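Local coordinates for Glyoxalase/bleomycin resistance protein/dioxygenase (Catenulispora acidiphila, PDB 4G6X) that belongs to the vicinal oxygen chelate superfamily and may act as a dioxygenase, at residues 112-125 against 136-148. Residues are numbered along the deposited sequence; the frame is centred on the assembly and turned at random.
Sequences EYERLSALGVRFTQ and AILDDTCGNLIQL
Phe-123 lies against Leu-138 where the strands of a beta hairpin, 123-129 and 134-139, begin to pair in a beta-alpha-beta-beta-beta module of the vicinal oxygen chelate fold. The example illustrates how one ring, with neighbouring leucine and valine side chains, fills the space between helix 109-118 and the sheet. CB of Leu-138 sits over one face of the Phe-123 ring, 4.0 Å from its centroid, a CH-pi contact; CD1 of Tyr-113 covers the opposite face, making the ring a flat wedge between helix and strand. With CG anti to its carbonyl carbon (chi1 -76°), Phe-123 carries its ring toward helix and Leu-138. Leu-148 CD2 touches both the ring edge, 4.0 Å from CE1, and Leu-116 CD1, 3.9 Å away and met tip to tip. Beyond them Met-25 of the second subunit packs on both leucines. Val-121 adds another bump, CG1 3.8 Å from Leu-138 CB.

On the other face of the sheet, Gln-125 CB lies 3.9 Å from Ile-137 CB. Thr-124 CG2 meets Leu-145 CD2 at 3.8 Å. Here the register slips by one: Thr-124 and Gln-125 both oppose Ile-137 in a classic beta bulge, both N-H groups reaching Ile-137 O from one face of its plane. Toward the hairpin's open end, the extended Arg-122 chain carries NH1 to Asp-139 OD2, a 2.8 Å salt bridge, guanidinium and carboxylate planes 86° apart.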
loop_
_atom_site.group_PDB
_atom_site.type_symbol
_atom_site.label_atom_id
_atom_site.label_comp_id
_atom_site.label_asym_id
_atom_site.label_seq_id
_atom_site.Cartn_x
_atom_site.Cartn_y
_atom_site.Cartn_z
ATOM N N GLU A 112 -19.198 -9.093 -7.933
ATOM C CA GLU A 112 -17.961 -8.669 -8.558
ATOM C C GLU A 112 -17.147 -9.851 -9.152
ATOM O O GLU A 112 -16.616 -9.751 -10.270
ATOM C CB GLU A 112 -17.162 -7.825 -7.568
ATOM C CG GLU A 112 -15.975 -7.091 -8.187
ATOM C CD GLU A 112 -16.331 -5.952 -9.139
ATOM O OE1 GLU A 112 -17.535 -5.626 -9.341
ATOM O OE2 GLU A 112 -15.379 -5.362 -9.704
ATOM N N TYR A 113 -17.091 -10.969 -8.426
ATOM C CA TYR A 113 -16.538 -12.216 -8.971
ATOM C C TYR A 113 -17.172 -12.568 -10.303
ATOM O O TYR A 113 -16.481 -12.918 -11.270
ATOM C CB TYR A 113 -16.668 -13.346 -7.948
ATOM C CG TYR A 113 -16.382 -14.708 -8.508
ATOM C CD1 TYR A 113 -15.083 -15.113 -8.833
ATOM C CD2 TYR A 113 -17.424 -15.606 -8.735
ATOM C CE1 TYR A 113 -14.838 -16.386 -9.340
ATOM C CE2 TYR A 113 -17.180 -16.858 -9.244
ATOM C CZ TYR A 113 -15.881 -17.236 -9.546
ATOM O OH TYR A 113 -15.627 -18.461 -10.068
ATOM N N GLU A 114 -18.497 -12.434 -10.371
ATOM C CA GLU A 114 -19.226 -12.815 -11.578
ATOM C C GLU A 114 -18.911 -11.824 -12.692
ATOM O O GLU A 114 -18.675 -12.219 -13.820
ATOM C CB GLU A 114 -20.755 -12.904 -11.322
ATOM C CG GLU A 114 -21.372 -14.198 -11.845
ATOM C CD GLU A 114 -20.690 -15.450 -11.272
ATOM O OE1 GLU A 114 -20.875 -15.729 -10.066
ATOM O OE2 GLU A 114 -19.957 -16.152 -12.022
ATOM N N ARG A 115 -18.865 -10.542 -12.359
ATOM C CA ARG A 115 -18.594 -9.516 -13.371
ATOM C C ARG A 115 -17.191 -9.683 -13.948
ATOM O O ARG A 115 -16.975 -9.641 -15.159
ATOM C CB ARG A 115 -18.723 -8.122 -12.763
ATOM C CG ARG A 115 -18.664 -6.958 -13.746
ATOM C CD ARG A 115 -18.746 -5.613 -13.021
ATOM N NE ARG A 115 -17.519 -5.223 -12.330
ATOM C CZ ARG A 115 -16.437 -4.740 -12.946
ATOM N NH1 ARG A 115 -16.410 -4.571 -14.272
ATOM N NH2 ARG A 115 -15.368 -4.431 -12.237
ATOM N N LEU A 116 -16.238 -9.817 -13.047
ATOM C CA LEU A 116 -14.847 -9.881 -13.461
ATOM C C LEU A 116 -14.600 -11.179 -14.221
ATOM O O LEU A 116 -13.882 -11.183 -15.222
ATOM C CB LEU A 116 -13.957 -9.757 -12.257
ATOM C CG LEU A 116 -14.001 -8.379 -11.621
ATOM C CD1 LEU A 116 -13.263 -8.493 -10.309
ATOM C CD2 LEU A 116 -13.386 -7.335 -12.530
ATOM N N SER A 117 -15.169 -12.280 -13.743
ATOM C CA SER A 117 -15.029 -13.567 -14.446
ATOM C C SER A 117 -15.526 -13.438 -15.877
ATOM O O SER A 117 -14.895 -13.962 -16.815
ATOM C CB SER A 117 -15.794 -14.682 -13.745
ATOM O OG SER A 117 -15.207 -15.006 -12.499
ATOM N N ALA A 118 -16.642 -12.721 -16.037
ATOM C CA ALA A 118 -17.235 -12.512 -17.365
ATOM C C ALA A 118 -16.311 -11.740 -18.303
ATOM O O ALA A 118 -16.379 -11.930 -19.507
ATOM C CB ALA A 118 -18.595 -11.799 -17.249
ATOM N N LEU A 119 -15.443 -10.884 -17.736
ATOM C CA LEU A 119 -14.500 -10.071 -18.487
ATOM C C LEU A 119 -13.163 -10.800 -18.727
ATOM O O LEU A 119 -12.257 -10.223 -19.316
ATOM C CB LEU A 119 -14.185 -8.788 -17.709
ATOM C CG LEU A 119 -15.329 -7.785 -17.637
ATOM C CD1 LEU A 119 -14.953 -6.609 -16.750
ATOM C CD2 LEU A 119 -15.668 -7.316 -19.046
ATOM N N GLY A 120 -13.082 -12.041 -18.251
ATOM C CA GLY A 120 -11.955 -12.932 -18.535
ATOM C C GLY A 120 -10.856 -12.737 -17.512
ATOM O O GLY A 120 -9.660 -12.989 -17.812
ATOM N N VAL A 121 -11.217 -12.275 -16.314
ATOM C CA VAL A 121 -10.241 -12.195 -15.208
ATOM C C VAL A 121 -10.086 -13.589 -14.606
ATOM O O VAL A 121 -11.078 -14.317 -14.385
ATOM C CB VAL A 121 -10.699 -11.193 -14.106
ATOM C CG1 VAL A 121 -9.791 -11.248 -12.885
ATOM C CG2 VAL A 121 -10.763 -9.751 -14.616
ATOM N N ARG A 122 -8.861 -13.969 -14.313
ATOM C CA ARG A 122 -8.580 -15.255 -13.764
ATOM C C ARG A 122 -8.581 -15.213 -12.242
ATOM O O ARG A 122 -7.858 -14.445 -11.663
ATOM C CB ARG A 122 -7.208 -15.664 -14.262
ATOM C CG ARG A 122 -6.756 -17.047 -13.917
ATOM C CD ARG A 122 -5.312 -17.282 -14.329
ATOM N NE ARG A 122 -4.796 -18.343 -13.529
ATOM C CZ ARG A 122 -3.735 -18.276 -12.765
ATOM N NH1 ARG A 122 -2.994 -17.202 -12.698
ATOM N NH2 ARG A 122 -3.422 -19.313 -12.070
ATOM N N PHE A 123 -9.373 -16.061 -11.600
ATOM C CA PHE A 123 -9.330 -16.170 -10.137
ATOM C C PHE A 123 -8.593 -17.431 -9.705
ATOM O O PHE A 123 -8.853 -18.553 -10.245
ATOM C CB PHE A 123 -10.743 -16.182 -9.566
ATOM C CG PHE A 123 -11.401 -14.825 -9.560
ATOM C CD1 PHE A 123 -11.437 -14.077 -8.406
ATOM C CD2 PHE A 123 -11.907 -14.283 -10.741
ATOM C CE1 PHE A 123 -12.011 -12.817 -8.404
ATOM C CE2 PHE A 123 -12.468 -13.023 -10.752
ATOM C CZ PHE A 123 -12.527 -12.293 -9.601
ATOM N N THR A 124 -7.698 -17.271 -8.730
ATOM C CA THR A 124 -7.017 -18.387 -8.060
ATOM C C THR A 124 -7.762 -18.877 -6.816
ATOM O O THR A 124 -7.577 -20.005 -6.375
ATOM C CB THR A 124 -5.580 -18.022 -7.701
ATOM O OG1 THR A 124 -5.594 -16.901 -6.794
ATOM C CG2 THR A 124 -4.789 -17.634 -8.956
ATOM N N GLN A 125 -8.602 -18.012 -6.256
ATOM C CA GLN A 125 -9.509 -18.372 -5.173
ATOM C C GLN A 125 -10.850 -17.722 -5.401
ATOM O O GLN A 125 -10.944 -16.503 -5.460
ATOM C CB GLN A 125 -8.953 -17.929 -3.817
ATOM C CG GLN A 125 -9.742 -18.444 -2.610
ATOM C CD GLN A 125 -9.678 -17.471 -1.450
ATOM O OE1 GLN A 125 -8.633 -17.319 -0.815
ATOM N NE2 GLN A 125 -10.772 -16.749 -1.217
ATOM N N ALA A 136 -11.850 -13.235 -2.137
ATOM C CA ALA A 136 -11.519 -13.891 -3.408
ATOM C C ALA A 136 -10.143 -13.398 -3.843
ATOM O O ALA A 136 -9.733 -12.300 -3.466
ATOM C CB ALA A 136 -12.542 -13.596 -4.501
ATOM N N ILE A 137 -9.453 -14.187 -4.654
ATOM C CA ILE A 137 -8.109 -13.802 -5.099
ATOM C C ILE A 137 -8.018 -13.937 -6.616
ATOM O O ILE A 137 -8.390 -14.976 -7.181
ATOM C CB ILE A 137 -7.039 -14.632 -4.409
ATOM C CG1 ILE A 137 -7.103 -14.380 -2.907
ATOM C CG2 ILE A 137 -5.641 -14.286 -4.964
ATOM C CD1 ILE A 137 -6.150 -15.219 -2.116
ATOM N N LEU A 138 -7.569 -12.849 -7.244
ATOM C CA LEU A 138 -7.427 -12.790 -8.693
ATOM C C LEU A 138 -5.986 -12.508 -9.145
ATOM O O LEU A 138 -5.175 -12.001 -8.369
ATOM C CB LEU A 138 -8.405 -11.771 -9.333
ATOM C CG LEU A 138 -8.187 -10.291 -8.963
ATOM C CD1 LEU A 138 -7.288 -9.582 -9.961
ATOM C CD2 LEU A 138 -9.518 -9.540 -8.953
ATOM N N ASP A 139 -5.696 -12.927 -10.390
ATOM C CA ASP A 139 -4.398 -12.668 -11.052
ATOM C C ASP A 139 -4.515 -11.326 -11.816
ATOM O O ASP A 139 -5.390 -11.164 -12.722
ATOM C CB ASP A 139 -4.099 -13.831 -11.978
ATOM C CG ASP A 139 -2.823 -13.654 -12.798
ATOM O OD1 ASP A 139 -2.093 -12.670 -12.674
ATOM O OD2 ASP A 139 -2.591 -14.581 -13.605
ATOM N N ASP A 140 -3.672 -10.351 -11.469
ATOM C CA ASP A 140 -3.707 -9.071 -12.165
ATOM C C ASP A 140 -3.066 -9.018 -13.541
ATOM O O ASP A 140 -3.055 -7.950 -14.184
ATOM C CB ASP A 140 -3.238 -7.882 -11.279
ATOM C CG ASP A 140 -1.766 -7.781 -11.148
ATOM O OD1 ASP A 140 -1.030 -8.697 -11.561
ATOM O OD2 ASP A 140 -1.298 -6.750 -10.582
ATOM N N THR A 141 -2.491 -10.173 -14.005
ATOM C CA THR A 141 -1.736 -10.313 -15.252
ATOM C C THR A 141 -0.340 -9.703 -15.232
ATOM O O THR A 141 0.379 -9.838 -16.195
ATOM C CB THR A 141 -2.475 -9.876 -16.549
ATOM O OG1 THR A 141 -2.570 -8.448 -16.678
ATOM C CG2 THR A 141 -3.907 -10.484 -16.597
ATOM N N CYS A 142 -0.035 -8.979 -14.156
ATOM C CA CYS A 142 1.154 -8.143 -14.032
ATOM C C CYS A 142 2.184 -8.694 -13.022
ATOM O O CYS A 142 3.091 -7.951 -12.627
ATOM C CB CYS A 142 0.797 -6.708 -13.622
ATOM S SG CYS A 142 -0.278 -5.907 -14.846
ATOM N N GLY A 143 2.028 -9.944 -12.590
ATOM C CA GLY A 143 2.880 -10.586 -11.617
ATOM C C GLY A 143 2.394 -10.588 -10.167
ATOM O O GLY A 143 3.126 -11.008 -9.274
ATOM N N ASN A 144 1.156 -10.138 -9.921
ATOM C CA ASN A 144 0.563 -10.091 -8.583
ATOM C C ASN A 144 -0.751 -10.869 -8.463
ATOM O O ASN A 144 -1.527 -11.018 -9.462
ATOM C CB ASN A 144 0.261 -8.670 -8.155
ATOM C CG ASN A 144 1.394 -7.727 -8.336
ATOM O OD1 ASN A 144 1.363 -6.846 -9.207
ATOM N ND2 ASN A 144 2.421 -7.876 -7.523
ATOM N N LEU A 145 -1.016 -11.327 -7.246
ATOM C CA LEU A 145 -2.345 -11.762 -6.862
ATOM C C LEU A 145 -2.966 -10.588 -6.120
ATOM O O LEU A 145 -2.270 -9.876 -5.382
ATOM C CB LEU A 145 -2.253 -12.995 -5.934
ATOM C CG LEU A 145 -1.655 -14.292 -6.558
ATOM C CD1 LEU A 145 -1.466 -15.382 -5.541
ATOM C CD2 LEU A 145 -2.513 -14.800 -7.730
ATOM N N ILE A 146 -4.275 -10.421 -6.277
ATOM C CA ILE A 146 -4.976 -9.273 -5.743
ATOM C C ILE A 146 -6.152 -9.846 -5.008
ATOM O O ILE A 146 -6.859 -10.704 -5.560
ATOM C CB ILE A 146 -5.509 -8.371 -6.853
ATOM C CG1 ILE A 146 -4.348 -7.761 -7.657
ATOM C CG2 ILE A 146 -6.399 -7.252 -6.300
ATOM C CD1 ILE A 146 -3.364 -6.919 -6.851
ATOM N N GLN A 147 -6.317 -9.433 -3.768
ATOM C CA GLN A 147 -7.456 -9.884 -2.977
ATOM C C GLN A 147 -8.622 -8.886 -3.022
ATOM O O GLN A 147 -8.432 -7.675 -2.839
ATOM C CB GLN A 147 -6.998 -10.141 -1.534
ATOM C CG GLN A 147 -8.000 -10.789 -0.605
ATOM C CD GLN A 147 -7.469 -10.899 0.805
ATOM O OE1 GLN A 147 -7.096 -9.911 1.433
ATOM N NE2 GLN A 147 -7.453 -12.076 1.299
ATOM N N LEU A 148 -9.816 -9.447 -3.222
ATOM C CA LEU A 148 -11.086 -8.782 -2.953
ATOM C C LEU A 148 -11.643 -9.209 -1.606
ATOM O O LEU A 148 -11.652 -10.381 -1.246
ATOM C CB LEU A 148 -12.090 -9.160 -4.000
ATOM C CG LEU A 148 -12.099 -8.480 -5.370
ATOM C CD1 LEU A 148 -10.931 -7.630 -5.727
ATOM C CD2 LEU A 148 -12.648 -9.354 -6.509
HETATM O O HOH W 1 -6.419 -12.372 -14.892
HETATM O O HOH W 2 -8.049 -14.838 1.138
#